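Local coordinates for dally-like protein (Drosophila melanogaster, PDB 3ODN) that probably serves as a GPI-anchored cell-surface heparan sulfate proteoglycan of the glypican family, and is linked to Hedgehog signaling, here represented by its alpha-helical core domain, at residues D135-M140 and K185-I190; V251-L256 and N421-V426; S264-F269 and K417-L422. The protein carries 2 engineered substitutions. All blocks are in the same frame, centred on the assembly; numbering follows the deposited sequence.

Interaction 1 (D135-M140 and K185-I190)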
loop_
_atom_site.group_PDB
_atom_site.type_symbol
_atom_site.label_atom_id
_atom_site.label_comp_id
_atom_site.label_asym_id
_atom_site.label_seq_id
_atom_site.Cartn_x
_atom_site.Cartn_y
_atom_site.Cartn_z
ATOM N N ASP A 135 -18.122 -6.980 -4.215
ATOM C CA ASP A 135 -17.542 -7.691 -5.357
ATOM C C ASP A 135 -17.794 -6.740 -6.533
ATOM O O ASP A 135 -18.944 -6.594 -6.979
ATOM C CB ASP A 135 -18.231 -9.054 -5.613
ATOM C CG ASP A 135 -17.734 -9.827 -6.838
ATOM O OD1 ASP A 135 -16.726 -9.398 -7.457
ATOM O OD2 ASP A 135 -18.334 -10.875 -7.161
ATOM N N LEU A 136 -16.720 -6.084 -7.002
ATOM C CA LEU A 136 -16.755 -5.092 -8.072
ATOM C C LEU A 136 -17.193 -5.599 -9.431
ATOM O O LEU A 136 -17.858 -4.870 -10.155
ATOM C CB LEU A 136 -15.420 -4.347 -8.168
ATOM C CG LEU A 136 -15.058 -3.483 -6.964
ATOM C CD1 LEU A 136 -13.558 -3.295 -6.855
ATOM C CD2 LEU A 136 -15.810 -2.167 -6.976
ATOM N N LEU A 137 -16.835 -6.825 -9.784
ATOM C CA LEU A 137 -17.219 -7.412 -11.063
ATOM C C LEU A 137 -18.698 -7.742 -11.150
ATOM O O LEU A 137 -19.272 -7.597 -12.224
ATOM C CB LEU A 137 -16.376 -8.650 -11.363
ATOM C CG LEU A 137 -14.897 -8.401 -11.550
ATOM C CD1 LEU A 137 -14.134 -9.658 -11.361
ATOM C CD2 LEU A 137 -14.604 -7.723 -12.868
ATOM N N GLU A 138 -19.307 -8.174 -10.020
ATOM C CA GLU A 138 -20.737 -8.529 -9.870
ATOM C C GLU A 138 -21.588 -7.265 -10.031
ATOM O O GLU A 138 -22.566 -7.251 -10.784
ATOM C CB GLU A 138 -20.955 -9.153 -8.475
ATOM C CG GLU A 138 -22.289 -9.850 -8.231
ATOM C CD GLU A 138 -22.296 -10.750 -7.002
ATOM O OE1 GLU A 138 -21.825 -10.306 -5.929
ATOM O OE2 GLU A 138 -22.767 -11.907 -7.117
ATOM N N VAL A 139 -21.178 -6.205 -9.331
ATOM C CA VAL A 139 -21.750 -4.861 -9.336
ATOM C C VAL A 139 -21.823 -4.280 -10.776
ATOM O O VAL A 139 -22.898 -3.844 -11.183
ATOM C CB VAL A 139 -20.966 -3.977 -8.312
ATOM C CG1 VAL A 139 -21.137 -2.478 -8.565
ATOM C CG2 VAL A 139 -21.369 -4.329 -6.889
ATOM N N MET A 140 -20.701 -4.320 -11.536
ATOM C CA MET A 140 -20.587 -3.843 -12.919
ATOM C C MET A 140 -21.446 -4.656 -13.847
ATOM O O MET A 140 -22.065 -4.097 -14.752
ATOM C CB MET A 140 -19.124 -3.885 -13.419
ATOM C CG MET A 140 -18.205 -2.819 -12.835
ATOM S SD MET A 140 -18.943 -1.167 -12.607
ATOM C CE MET A 140 -18.541 -0.969 -11.004
ATOM N N LYS A 185 -14.485 -4.761 -20.797
ATOM C CA LYS A 185 -13.240 -4.005 -20.612
ATOM C C LYS A 185 -13.266 -3.089 -19.397
ATOM O O LYS A 185 -12.277 -3.026 -18.671
ATOM C CB LYS A 185 -12.880 -3.203 -21.882
ATOM C CG LYS A 185 -12.198 -4.034 -22.966
ATOM C CD LYS A 185 -12.400 -3.432 -24.351
ATOM C CE LYS A 185 -12.009 -4.397 -25.438
ATOM N NZ LYS A 185 -12.424 -3.912 -26.780
ATOM N N LEU A 186 -14.385 -2.375 -19.178
ATOM C CA LEU A 186 -14.516 -1.407 -18.076
ATOM C C LEU A 186 -14.514 -2.034 -16.690
ATOM O O LEU A 186 -13.884 -1.499 -15.784
ATOM C CB LEU A 186 -15.758 -0.521 -18.299
ATOM C CG LEU A 186 -15.976 0.666 -17.364
ATOM C CD1 LEU A 186 -14.754 1.563 -17.298
ATOM C CD2 LEU A 186 -17.244 1.446 -17.751
ATOM N N SER A 187 -15.211 -3.160 -16.537
ATOM C CA SER A 187 -15.349 -3.909 -15.292
ATOM C C SER A 187 -14.030 -4.455 -14.801
ATOM O O SER A 187 -13.807 -4.475 -13.608
ATOM C CB SER A 187 -16.370 -5.035 -15.446
ATOM O OG SER A 187 -15.878 -6.044 -16.313
ATOM N N VAL A 188 -13.165 -4.902 -15.720
ATOM C CA VAL A 188 -11.828 -5.408 -15.424
ATOM C C VAL A 188 -10.929 -4.219 -15.009
ATOM O O VAL A 188 -10.206 -4.346 -14.019
ATOM C CB VAL A 188 -11.279 -6.327 -16.566
ATOM C CG1 VAL A 188 -9.809 -6.683 -16.370
ATOM C CG2 VAL A 188 -12.113 -7.606 -16.687
ATOM N N GLN A 189 -11.066 -3.037 -15.669
ATOM C CA GLN A 189 -10.328 -1.808 -15.301
ATOM C C GLN A 189 -10.729 -1.337 -13.905
ATOM O O GLN A 189 -9.859 -1.030 -13.124
ATOM C CB GLN A 189 -10.558 -0.658 -16.302
ATOM C CG GLN A 189 -9.868 -0.818 -17.650
ATOM C CD GLN A 189 -10.212 0.330 -18.576
ATOM O OE1 GLN A 189 -9.755 1.468 -18.392
ATOM N NE2 GLN A 189 -11.031 0.066 -19.593
ATOM N N ILE A 190 -12.044 -1.278 -13.598
ATOM C CA ILE A 190 -12.566 -0.868 -12.290
ATOM C C ILE A 190 -12.034 -1.788 -11.199
ATOM O O ILE A 190 -11.541 -1.291 -10.201
ATOM C CB ILE A 190 -14.130 -0.753 -12.295
ATOM C CG1 ILE A 190 -14.559 0.565 -12.951
ATOM C CG2 ILE A 190 -14.734 -0.843 -10.867
ATOM C CD1 ILE A 190 -15.815 0.477 -13.734
#

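Interaction 2 (V251-L256 and N421-V426)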
loop_
_atom_site.group_PDB
_atom_site.type_symbol
_atom_site.label_atom_id
_atom_site.label_comp_id
_atom_site.label_asym_id
_atom_site.label_seq_id
_atom_site.Cartn_x
_atom_site.Cartn_y
_atom_site.Cartn_z
ATOM N N VAL A 251 27.951 -5.176 17.399
ATOM C CA VAL A 251 27.292 -5.118 18.712
ATOM C C VAL A 251 25.841 -4.712 18.513
ATOM O O VAL A 251 24.947 -5.455 18.929
ATOM C CB VAL A 251 28.049 -4.215 19.736
ATOM C CG1 VAL A 251 27.178 -3.811 20.925
ATOM C CG2 VAL A 251 29.344 -4.873 20.202
ATOM N N ILE A 252 25.605 -3.580 17.815
ATOM C CA ILE A 252 24.247 -3.070 17.565
ATOM C C ILE A 252 23.365 -4.012 16.718
ATOM O O ILE A 252 22.175 -4.132 17.017
ATOM C CB ILE A 252 24.200 -1.546 17.236
ATOM C CG1 ILE A 252 24.835 -0.758 18.409
ATOM C CG2 ILE A 252 22.758 -1.068 17.022
ATOM C CD1 ILE A 252 25.336 0.549 18.099
ATOM N N LYS A 253 23.964 -4.759 15.757
ATOM C CA LYS A 253 23.257 -5.786 14.972
ATOM C C LYS A 253 22.749 -6.921 15.917
ATOM O O LYS A 253 21.618 -7.390 15.769
ATOM C CB LYS A 253 24.157 -6.376 13.870
ATOM C CG LYS A 253 24.332 -5.496 12.643
ATOM C CD LYS A 253 24.750 -6.311 11.419
ATOM C CE LYS A 253 25.131 -5.451 10.240
ATOM N NZ LYS A 253 23.986 -4.650 9.708
ATOM N N GLY A 254 23.580 -7.313 16.889
ATOM C CA GLY A 254 23.236 -8.327 17.882
ATOM C C GLY A 254 22.136 -7.885 18.833
ATOM O O GLY A 254 21.315 -8.710 19.257
ATOM N N CYS A 255 22.127 -6.575 19.187
ATOM C CA CYS A 255 21.109 -5.948 20.043
ATOM C C CYS A 255 19.759 -5.986 19.341
ATOM O O CYS A 255 18.755 -6.386 19.938
ATOM C CB CYS A 255 21.498 -4.514 20.386
ATOM S SG CYS A 255 22.855 -4.371 21.570
ATOM N N LEU A 256 19.744 -5.567 18.066
ATOM C CA LEU A 256 18.531 -5.516 17.252
ATOM C C LEU A 256 18.400 -6.771 16.355
ATOM O O LEU A 256 17.836 -6.678 15.261
ATOM C CB LEU A 256 18.490 -4.218 16.399
ATOM C CG LEU A 256 18.889 -2.881 17.052
ATOM C CD1 LEU A 256 19.318 -1.880 16.008
ATOM C CD2 LEU A 256 17.762 -2.301 17.869
ATOM N N ASN A 421 20.095 -0.084 8.262
ATOM C CA ASN A 421 20.891 1.137 8.472
ATOM C C ASN A 421 20.889 1.634 9.920
ATOM O O ASN A 421 21.658 2.535 10.238
ATOM C CB ASN A 421 20.479 2.282 7.515
ATOM C CG ASN A 421 20.664 2.006 6.037
ATOM O OD1 ASN A 421 21.510 1.206 5.602
ATOM N ND2 ASN A 421 19.816 2.632 5.226
ATOM N N LEU A 422 20.035 1.068 10.789
ATOM C CA LEU A 422 19.959 1.445 12.199
ATOM C C LEU A 422 21.330 1.295 12.900
ATOM O O LEU A 422 21.836 2.342 13.311
ATOM C CB LEU A 422 18.795 0.755 12.964
ATOM C CG LEU A 422 17.374 1.361 12.844
ATOM C CD1 LEU A 422 16.355 0.477 13.535
ATOM C CD2 LEU A 422 17.284 2.751 13.490
ATOM N N PRO A 423 22.045 0.121 12.919
ATOM C CA PRO A 423 23.388 0.102 13.539
ATOM C C PRO A 423 24.352 1.180 13.018
ATOM O O PRO A 423 25.034 1.821 13.813
ATOM C CB PRO A 423 23.897 -1.327 13.278
ATOM C CG PRO A 423 22.972 -1.910 12.281
ATOM C CD PRO A 423 21.661 -1.237 12.487
ATOM N N HIS A 424 24.362 1.416 11.697
ATOM C CA HIS A 424 25.215 2.428 11.053
ATOM C C HIS A 424 24.817 3.852 11.474
ATOM O O HIS A 424 25.698 4.669 11.730
ATOM C CB HIS A 424 25.204 2.262 9.517
ATOM C CG HIS A 424 25.439 0.849 9.084
ATOM N ND1 HIS A 424 26.720 0.305 9.051
ATOM C CD2 HIS A 424 24.547 -0.113 8.756
ATOM C CE1 HIS A 424 26.563 -0.960 8.699
ATOM N NE2 HIS A 424 25.274 -1.255 8.491
ATOM N N SER A 425 23.492 4.125 11.582
ATOM C CA SER A 425 22.938 5.405 12.039
ATOM C C SER A 425 23.393 5.672 13.503
ATOM O O SER A 425 23.985 6.727 13.779
ATOM C CB SER A 425 21.412 5.407 11.905
ATOM O OG SER A 425 20.813 6.610 12.364
ATOM N N VAL A 426 23.205 4.669 14.402
ATOM C CA VAL A 426 23.621 4.703 15.814
ATOM C C VAL A 426 25.138 5.018 15.985
ATOM O O VAL A 426 25.489 5.912 16.760
ATOM C CB VAL A 426 23.224 3.409 16.588
ATOM C CG1 VAL A 426 23.501 3.549 18.083
ATOM C CG2 VAL A 426 21.764 3.044 16.359
#

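Interaction 3 (S264-F269 and K417-L422)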
loop_
_atom_site.group_PDB
_atom_site.type_symbol
_atom_site.label_atom_id
_atom_site.label_comp_id
_atom_site.label_asym_id
_atom_site.label_seq_id
_atom_site.Cartn_x
_atom_site.Cartn_y
_atom_site.Cartn_z
ATOM N N SER A 264 14.154 -8.126 6.528
ATOM C CA SER A 264 14.108 -8.802 5.225
ATOM C C SER A 264 12.686 -8.734 4.628
ATOM O O SER A 264 12.535 -8.509 3.424
ATOM C CB SER A 264 14.566 -10.255 5.357
ATOM O OG SER A 264 13.721 -10.974 6.239
ATOM N N GLU A 265 11.654 -8.889 5.482
ATOM C CA GLU A 265 10.251 -8.775 5.077
ATOM C C GLU A 265 9.868 -7.313 4.744
ATOM O O GLU A 265 9.075 -7.100 3.835
ATOM C CB GLU A 265 9.287 -9.421 6.094
ATOM C CG GLU A 265 9.347 -10.940 6.154
ATOM C CD GLU A 265 8.971 -11.755 4.929
ATOM O OE1 GLU A 265 8.140 -11.281 4.120
ATOM O OE2 GLU A 265 9.460 -12.903 4.819
ATOM N N TRP A 266 10.459 -6.314 5.439
ATOM C CA TRP A 266 10.249 -4.884 5.157
ATOM C C TRP A 266 10.723 -4.580 3.732
ATOM O O TRP A 266 10.109 -3.754 3.045
ATOM C CB TRP A 266 11.034 -3.996 6.150
ATOM C CG TRP A 266 10.651 -2.537 6.098
ATOM C CD1 TRP A 266 11.379 -1.514 5.561
ATOM C CD2 TRP A 266 9.473 -1.941 6.660
ATOM N NE1 TRP A 266 10.726 -0.317 5.752
ATOM C CE2 TRP A 266 9.546 -0.552 6.411
ATOM C CE3 TRP A 266 8.367 -2.446 7.366
ATOM C CZ2 TRP A 266 8.540 0.336 6.814
ATOM C CZ3 TRP A 266 7.366 -1.571 7.756
ATOM C CH2 TRP A 266 7.456 -0.197 7.481
ATOM N N GLU A 267 11.798 -5.273 3.293
ATOM C CA GLU A 267 12.411 -5.143 1.972
ATOM C C GLU A 267 11.503 -5.687 0.904
ATOM O O GLU A 267 11.285 -4.997 -0.096
ATOM C CB GLU A 267 13.824 -5.771 1.926
ATOM C CG GLU A 267 14.839 -4.999 2.771
ATOM C CD GLU A 267 16.308 -5.322 2.561
ATOM O OE1 GLU A 267 16.622 -6.102 1.632
ATOM O OE2 GLU A 267 17.151 -4.774 3.313
ATOM N N ASN A 268 10.892 -6.877 1.148
ATOM C CA ASN A 268 9.896 -7.493 0.257
ATOM C C ASN A 268 8.670 -6.626 0.177
ATOM O O ASN A 268 8.049 -6.535 -0.887
ATOM C CB ASN A 268 9.491 -8.876 0.746
ATOM C CG ASN A 268 10.552 -9.942 0.594
ATOM O OD1 ASN A 268 10.520 -10.945 1.286
ATOM N ND2 ASN A 268 11.489 -9.784 -0.331
ATOM N N PHE A 269 8.326 -5.980 1.304
ATOM C CA PHE A 269 7.214 -5.063 1.426
ATOM C C PHE A 269 7.441 -3.821 0.551
ATOM O O PHE A 269 6.525 -3.418 -0.176
ATOM C CB PHE A 269 6.984 -4.696 2.906
ATOM C CG PHE A 269 6.053 -3.519 3.069
ATOM C CD1 PHE A 269 4.675 -3.688 2.986
ATOM C CD2 PHE A 269 6.558 -2.234 3.260
ATOM C CE1 PHE A 269 3.822 -2.593 3.060
ATOM C CE2 PHE A 269 5.702 -1.138 3.315
ATOM C CZ PHE A 269 4.337 -1.326 3.222
ATOM N N LYS A 417 15.774 0.030 3.247
ATOM C CA LYS A 417 16.899 -0.416 4.092
ATOM C C LYS A 417 16.958 0.351 5.418
ATOM O O LYS A 417 18.021 0.446 6.014
ATOM C CB LYS A 417 18.232 -0.339 3.321
ATOM C CG LYS A 417 18.364 -1.415 2.256
ATOM C CD LYS A 417 19.425 -1.044 1.237
ATOM C CE LYS A 417 19.817 -2.216 0.361
ATOM N NZ LYS A 417 18.781 -2.537 -0.661
ATOM N N PHE A 418 15.792 0.841 5.902
ATOM C CA PHE A 418 15.620 1.573 7.158
ATOM C C PHE A 418 16.149 0.791 8.368
ATOM O O PHE A 418 16.786 1.394 9.234
ATOM C CB PHE A 418 14.123 1.946 7.400
ATOM C CG PHE A 418 13.877 2.467 8.807
ATOM C CD1 PHE A 418 14.107 3.803 9.124
ATOM C CD2 PHE A 418 13.522 1.597 9.839
ATOM C CE1 PHE A 418 13.964 4.260 10.439
ATOM C CE2 PHE A 418 13.408 2.051 11.154
ATOM C CZ PHE A 418 13.623 3.378 11.445
ATOM N N TRP A 419 15.764 -0.508 8.478
ATOM C CA TRP A 419 16.094 -1.388 9.598
ATOM C C TRP A 419 17.567 -1.781 9.639
ATOM O O TRP A 419 18.173 -1.708 10.709
ATOM C CB TRP A 419 15.160 -2.614 9.638
ATOM C CG TRP A 419 13.701 -2.264 9.752
ATOM C CD1 TRP A 419 12.790 -2.247 8.740
ATOM C CD2 TRP A 419 13.028 -1.723 10.905
ATOM N NE1 TRP A 419 11.584 -1.760 9.191
ATOM C CE2 TRP A 419 11.693 -1.455 10.523
ATOM C CE3 TRP A 419 13.425 -1.438 12.226
ATOM C CZ2 TRP A 419 10.744 -0.939 11.418
ATOM C CZ3 TRP A 419 12.481 -0.950 13.118
ATOM C CH2 TRP A 419 11.155 -0.715 12.717
ATOM N N SER A 420 18.152 -2.159 8.476
ATOM C CA SER A 420 19.568 -2.529 8.393
ATOM C C SER A 420 20.524 -1.328 8.609
ATOM O O SER A 420 21.600 -1.525 9.164
ATOM C CB SER A 420 19.867 -3.291 7.105
ATOM O OG SER A 420 19.528 -2.548 5.948
ATOM N N ASN A 421 20.095 -0.084 8.262
ATOM C CA ASN A 421 20.891 1.137 8.472
ATOM C C ASN A 421 20.889 1.634 9.920
ATOM O O ASN A 421 21.658 2.535 10.238
ATOM C CB ASN A 421 20.479 2.282 7.515
ATOM C CG ASN A 421 20.664 2.006 6.037
ATOM O OD1 ASN A 421 21.510 1.206 5.602
ATOM N ND2 ASN A 421 19.816 2.632 5.226
ATOM N N LEU A 422 20.035 1.068 10.789
ATOM C CA LEU A 422 19.959 1.445 12.199
ATOM C C LEU A 422 21.330 1.295 12.900
ATOM O O LEU A 422 21.836 2.342 13.311
ATOM C CB LEU A 422 18.795 0.755 12.964
ATOM C CG LEU A 422 17.374 1.361 12.844
ATOM C CD1 LEU A 422 16.355 0.477 13.535
ATOM C CD2 LEU A 422 17.284 2.751 13.490
#

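Interaction 1 (D135-M140 and K185-I190)
M140 meets S187 with the base of its side chain and I190 with its end. Its CB lies 3.6 Å from CB of S187, an approach that suits a side chain as small as serine, and here the two backbones come close, with the CA atoms of M140 and S187 5.8 Å apart. Beyond CG the methionine chain bends (chi2 -39°, chi3 127°), which brings SD to 3.7 Å from CD1 of I190 and CE to 3.8 Å from CG2 of the same residue; the sulfur sits against CD1, while the methyl lies against CG2 and also near CD1. A turn earlier, L136 adds a looser touch on I190, CD2 to CG2. L137 comes from the flank, its CD2 placed 3.4 Å from the carbonyl O of S187. The hydroxyl of S187 is bonded to the carbonyl O of P183 in its own helix, which lets a polar residue sit in an apolar seam. Further out, D135 N-caps helix 136-155 through a weak bond from L137 N to OD1, while L121 and L125 of helix 115-131 cover M140 and V289 backs I190. The short segments run roughly antiparallel, at 148° with their axes 9.2 Å apart, a packing characteristic of the elongated, all-helical glypican core.

Interaction 2 (V251-L256 and N421-V426)
The imidazole of H424 is the flat group of this contact, and with the puckered ring of P423 it meets K253. In the plane of the imidazole, at its edge, lies CA of N421 from its own segment, while the ammonium of K253 stands obliquely to the ring, NZ 3.8 Å from NE2 of H424, near but not hydrogen-bonded. The proline ring takes the aliphatic part of the same lysine: CG of K253 rests 3.9 Å from CG of P423, the two side chains crossing at about a right angle. A bend at the last torsion of the lysine (chi4 -65°) brings NZ back beside that proline CG, so the long residue serves as apolar cover at its base and carries its charge at the partly exposed margin.

On the inner side I252 fills the interface with both branches. CG2 lies 3.7 Å from CA of P423, and CD1 reaches 3.5 Å from CG1 of V426, one turn further along helix 422-428. Replacing I252 with an alanine would probably open a gap between P423 and V426, leaving the valine without its partner from helix 245-255. L256, the first residue beyond that helix, extends the contact to L422, its CD1 4.1 Å from CB of L422. Proline suits the first turn of a helix, where its missing N-H costs no regular bond, and its compact ring permits the CA atoms of I252 and P423 to approach to 5.2 Å.

L62 of helix 48-106 backs both I252 and V426. The C248-C427 disulfide joins the same two helices covalently, and C255 is bonded to C223. The segments cross at 130°, an arrangement of short helices packed on a long one that belongs to the cysteine-rich lobe of the glypican core.

Interaction 3 (S264-F269 and K417-L422)
W266 and W419 form a T-shaped pair in which the edge of W419 is directed at a face of W266. The planes stand at 88° and the five-membered rings have centroids 4.4 Å apart. NE1 of W419 lies over that face, offset toward the rim, 3.3 Å from CD2 of W266, while CD1 of W419 comes 3.4 Å from CG of the same ring. With CG anti to the backbone nitrogen (chi1 -168°), W266 turns its indole across the approaching edge. Within the loop, F418 lays its CD2 over the centre of a W419 face, and F262 adds another edge-to-face partner to that ring. Broad rings suit a segment with no hydrogen bonds to the one it faces, giving it apolar surface to pack with: segment 417-422, in the connection between helices 400-414 and 422-428 of the alpha-helical glypican core, packs on helix 260-281, with M73 and L77 of helix 48-106 also lining W266.

Polar groups border the rings. NE1 of W266 is satisfied by the carbonyl O of Y415, at the start of the same loop. The extended E267 side chain crosses K417 at a slant, OE2 packing 3.7 Å from CG on the lysine's aliphatic stem. E267 OE1 stays 4.8 Å from K417 NZ, having a long, weak ion pair with K416 instead. S420 OG makes a weak bond back to the carbonyl O of K417.

Interactions 2 and 3 are neighbours, their centres 13 Å apart, and they share N421 and L422, where the loop 417-422 runs into helix 422-428. They touch directly, K253 NZ lying 4.0 Å from S420 O, and their other segments belong to helices 245-255 and 260-281, consecutive in the chain. Together they fasten one continuous stretch of the later part of the chain to two successive helices, with helix 48-106 contributing to both. Interaction 1 stands apart on the opposite side of the chain's centre, its centre about 48 Å from that of interaction 2 and about 36 Å from that of interaction 3, as befits an elongated molecule.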